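Long-range contact in cycloalternan-forming enzyme (Listeria monocytogenes serovar 1/2a, PDB 5F7U), which belongs to glycoside hydrolase family 31, with a TIM-barrel domain, a galactose mutarotase-like beta domain and a family 6 carbohydrate-binding module: residues Val267-Tyr272 and Ala287-Val292. The protein carries 1 engineered substitution. Sequence-based numbering, arbitrary orientation.
Sequences VETYVY and AVPFFV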
ATOM      1  N   VAL A 267     -15.554   4.535   9.122  1.00 14.44           N
ATOM      2  CA  VAL A 267     -14.116   4.730   8.894  1.00 13.75           C
ATOM      3  C   VAL A 267     -13.755   6.171   9.219  1.00 13.79           C
ATOM      4  O   VAL A 267     -14.323   7.097   8.641  1.00 13.82           O
ATOM      5  CB  VAL A 267     -13.735   4.421   7.431  1.00 13.62           C
ATOM      6  CG1 VAL A 267     -12.232   4.498   7.260  1.00 13.12           C
ATOM      7  CG2 VAL A 267     -14.238   3.040   7.007  1.00 13.78           C
ATOM      8  N   GLU A 268     -12.799   6.354  10.132  1.00 13.61           N
ATOM      9  CA  GLU A 268     -12.384   7.701  10.539  1.00 13.76           C
ATOM     10  C   GLU A 268     -11.149   8.104   9.745  1.00 13.03           C
ATOM     11  O   GLU A 268     -10.148   7.380   9.764  1.00 13.00           O
ATOM     12  CB  GLU A 268     -12.000   7.724  12.026  1.00 14.58           C
ATOM     13  CG  GLU A 268     -13.054   7.175  12.967  1.00 16.05           C
ATOM     14  CD  GLU A 268     -14.387   7.909  12.937  1.00 17.75           C
ATOM     15  OE1 GLU A 268     -14.481   9.087  12.515  1.00 17.86           O
ATOM     16  OE2 GLU A 268     -15.378   7.295  13.386  1.00 19.94           O
ATOM     17  N   THR A 269     -11.224   9.255   9.079  1.00 12.59           N
ATOM     18  CA  THR A 269     -10.071   9.827   8.418  1.00 12.19           C
ATOM     19  C   THR A 269      -9.338  10.674   9.461  1.00 12.19           C
ATOM     20  O   THR A 269      -9.606  11.859   9.638  1.00 11.97           O
ATOM     21  CB  THR A 269     -10.462  10.674   7.193  1.00 12.50           C
ATOM     22  OG1 THR A 269     -11.410   9.943   6.400  1.00 12.48           O
ATOM     23  CG2 THR A 269      -9.206  10.962   6.335  1.00 12.03           C
ATOM     24  N   TYR A 270      -8.438  10.026  10.179  1.00 12.26           N
ATOM     25  CA  TYR A 270      -7.831  10.640  11.354  1.00 12.94           C
ATOM     26  C   TYR A 270      -6.512   9.935  11.602  1.00 13.01           C
ATOM     27  O   TYR A 270      -6.490   8.744  11.961  1.00 13.56           O
ATOM     28  CB  TYR A 270      -8.755  10.417  12.563  1.00 13.45           C
ATOM     29  CG  TYR A 270      -8.360  11.162  13.817  1.00 14.16           C
ATOM     30  CD1 TYR A 270      -8.633  12.543  13.957  1.00 14.78           C
ATOM     31  CD2 TYR A 270      -7.784  10.481  14.902  1.00 14.56           C
ATOM     32  CE1 TYR A 270      -8.309  13.224  15.127  1.00 15.29           C
ATOM     33  CE2 TYR A 270      -7.462  11.151  16.071  1.00 15.12           C
ATOM     34  CZ  TYR A 270      -7.719  12.512  16.179  1.00 15.48           C
ATOM     35  OH  TYR A 270      -7.398  13.152  17.358  1.00 16.54           O
ATOM     36  N   VAL A 271      -5.415  10.661  11.446  1.00 13.04           N
ATOM     37  CA  VAL A 271      -4.101  10.060  11.702  1.00 13.27           C
ATOM     38  C   VAL A 271      -3.908   9.862  13.207  1.00 13.64           C
ATOM     39  O   VAL A 271      -4.295  10.716  14.019  1.00 13.54           O
ATOM     40  CB  VAL A 271      -2.929  10.879  11.100  1.00 13.55           C
ATOM     41  CG1 VAL A 271      -3.076  11.003   9.572  1.00 13.42           C
ATOM     42  CG2 VAL A 271      -2.759  12.246  11.769  1.00 14.39           C
ATOM     43  N   TYR A 272      -3.316   8.728  13.574  1.00 13.87           N
ATOM     44  CA  TYR A 272      -3.124   8.434  14.984  1.00 14.93           C
ATOM     45  C   TYR A 272      -1.963   7.481  15.166  1.00 14.96           C
ATOM     46  O   TYR A 272      -1.750   6.599  14.333  1.00 14.16           O
ATOM     47  CB  TYR A 272      -4.417   7.866  15.597  1.00 16.20           C
ATOM     48  CG  TYR A 272      -4.443   7.914  17.098  1.00 17.79           C
ATOM     49  CD1 TYR A 272      -4.868   9.064  17.787  1.00 18.99           C
ATOM     50  CD2 TYR A 272      -4.056   6.806  17.828  1.00 18.66           C
ATOM     51  CE1 TYR A 272      -4.889   9.084  19.187  1.00 20.56           C
ATOM     52  CE2 TYR A 272      -4.055   6.815  19.205  1.00 20.57           C
ATOM     53  CZ  TYR A 272      -4.471   7.942  19.876  1.00 21.21           C
ATOM     54  OH  TYR A 272      -4.442   7.856  21.255  1.00 24.48           O
ATOM     55  N   ALA A 287      -4.091   8.064   6.960  1.00 11.80           N
ATOM     56  CA  ALA A 287      -5.546   8.088   6.720  1.00 11.93           C
ATOM     57  C   ALA A 287      -5.812   8.982   5.538  1.00 11.82           C
ATOM     58  O   ALA A 287      -5.351  10.123   5.506  1.00 12.38           O
ATOM     59  CB  ALA A 287      -6.272   8.628   7.945  1.00 12.05           C
ATOM     60  N   VAL A 288      -6.579   8.475   4.579  1.00 11.72           N
ATOM     61  CA  VAL A 288      -6.779   9.188   3.300  1.00 11.61           C
ATOM     62  C   VAL A 288      -8.272   9.152   2.999  1.00 11.50           C
ATOM     63  O   VAL A 288      -8.854   8.083   3.022  1.00 11.64           O
ATOM     64  CB  VAL A 288      -6.013   8.475   2.153  1.00 11.72           C
ATOM     65  CG1 VAL A 288      -6.295   9.174   0.828  1.00 12.18           C
ATOM     66  CG2 VAL A 288      -4.499   8.408   2.450  1.00 11.67           C
ATOM     67  N   PRO A 289      -8.901  10.308   2.716  1.00 11.58           N
ATOM     68  CA  PRO A 289     -10.355  10.300   2.460  1.00 11.60           C
ATOM     69  C   PRO A 289     -10.678   9.963   0.990  1.00 11.73           C
ATOM     70  O   PRO A 289     -11.293  10.753   0.286  1.00 11.82           O
ATOM     71  CB  PRO A 289     -10.764  11.745   2.823  1.00 11.78           C
ATOM     72  CG  PRO A 289      -9.543  12.552   2.410  1.00 11.72           C
ATOM     73  CD  PRO A 289      -8.343  11.677   2.711  1.00 11.56           C
ATOM     74  N   PHE A 290     -10.223   8.789   0.555  1.00 11.66           N
ATOM     75  CA  PHE A 290     -10.392   8.310  -0.801  1.00 11.78           C
ATOM     76  C   PHE A 290     -10.690   6.831  -0.698  1.00 11.88           C
ATOM     77  O   PHE A 290      -9.983   6.105  -0.006  1.00 11.48           O
ATOM     78  CB  PHE A 290      -9.091   8.510  -1.592  1.00 11.81           C
ATOM     79  CG  PHE A 290      -9.056   7.818  -2.944  1.00 11.94           C
ATOM     80  CD1 PHE A 290     -10.046   8.040  -3.924  1.00 12.25           C
ATOM     81  CD2 PHE A 290      -7.974   6.992  -3.260  1.00 11.94           C
ATOM     82  CE1 PHE A 290      -9.974   7.412  -5.175  1.00 12.50           C
ATOM     83  CE2 PHE A 290      -7.894   6.361  -4.520  1.00 12.32           C
ATOM     84  CZ  PHE A 290      -8.887   6.575  -5.469  1.00 12.37           C
ATOM     85  N   PHE A 291     -11.743   6.399  -1.378  1.00 11.90           N
ATOM     86  CA  PHE A 291     -11.992   4.974  -1.537  1.00 12.14           C
ATOM     87  C   PHE A 291     -12.267   4.598  -2.979  1.00 12.01           C
ATOM     88  O   PHE A 291     -12.675   5.433  -3.787  1.00 12.11           O
ATOM     89  CB  PHE A 291     -13.126   4.472  -0.611  1.00 12.43           C
ATOM     90  CG  PHE A 291     -14.523   4.907  -1.012  1.00 12.98           C
ATOM     91  CD1 PHE A 291     -15.218   4.233  -2.023  1.00 13.11           C
ATOM     92  CD2 PHE A 291     -15.161   5.958  -0.342  1.00 13.14           C
ATOM     93  CE1 PHE A 291     -16.498   4.620  -2.386  1.00 13.59           C
ATOM     94  CE2 PHE A 291     -16.450   6.338  -0.693  1.00 13.51           C
ATOM     95  CZ  PHE A 291     -17.117   5.674  -1.717  1.00 13.70           C
ATOM     96  N   VAL A 292     -12.040   3.330  -3.286  1.00 11.92           N
ATOM     97  CA  VAL A 292     -12.369   2.768  -4.596  1.00 12.19           C
ATOM     98  C   VAL A 292     -13.410   1.691  -4.390  1.00 12.35           C
ATOM     99  O   VAL A 292     -13.241   0.832  -3.510  1.00 12.35           O
ATOM    100  CB  VAL A 292     -11.113   2.169  -5.264  1.00 12.22           C
ATOM    101  CG1 VAL A 292     -11.488   1.396  -6.539  1.00 12.54           C
ATOM    102  CG2 VAL A 292     -10.102   3.267  -5.576  1.00 11.98           C
TER
HETATM  103  O   HOH W   1     -10.294   7.541   5.542  1.00 15.19           O
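Two chain corners in the galactose mutarotase-like beta domain of this family 31 enzyme meet through Thr269 on one side and Ala287 and Pro289 on the other. Thr269 and Pro289 are each the centre of an inverse gamma turn. No direct hydrogen bond joins the segments. The Thr269 and Pro289 side chains cross at about a right angle, with CG2 of Thr269 against the N-CD edge of the ring, 3.7 Å from Pro289 N and 3.8 Å from Pro289 CD. With chi1 at -47°, CG2 is anti to the backbone N and OG1 stays beside that nitrogen; the methyl can therefore pack while the hydroxyl meets a water. This water lies 2.8 Å from Thr269 OG1 and donates to Val288 O at 3.0 Å, bridging the two segments. Ser307 of strand 307-311 also hydrogen-bonds Thr269 OG1, so the buried hydroxyl has two polar partners. Strand 266-269 pairs with 307-311, whereas 287-293, which turns a corner at Pro289, is paired with 250-254 and with 297-301; the two segments touch through side chains and a water, not as paired strands. Ala287 CB points toward the turn centred on Thr269, 3.4 Å from Tyr270 N and 4.1 Å from Thr269 CG2. Val271 CG1 adds an apolar contact at 4.3 Å from Ala287 CB. The backbone on this side faces the TIM-barrel domain: Asn560 bonds Thr269 O and Val271 N, the Arg559 side chain donates to Val271 O, and the Thr589 hydroxyl to Ala287 O. A bound alpha-D-glucopyranose lies about 13 Å from the Val271 side chain.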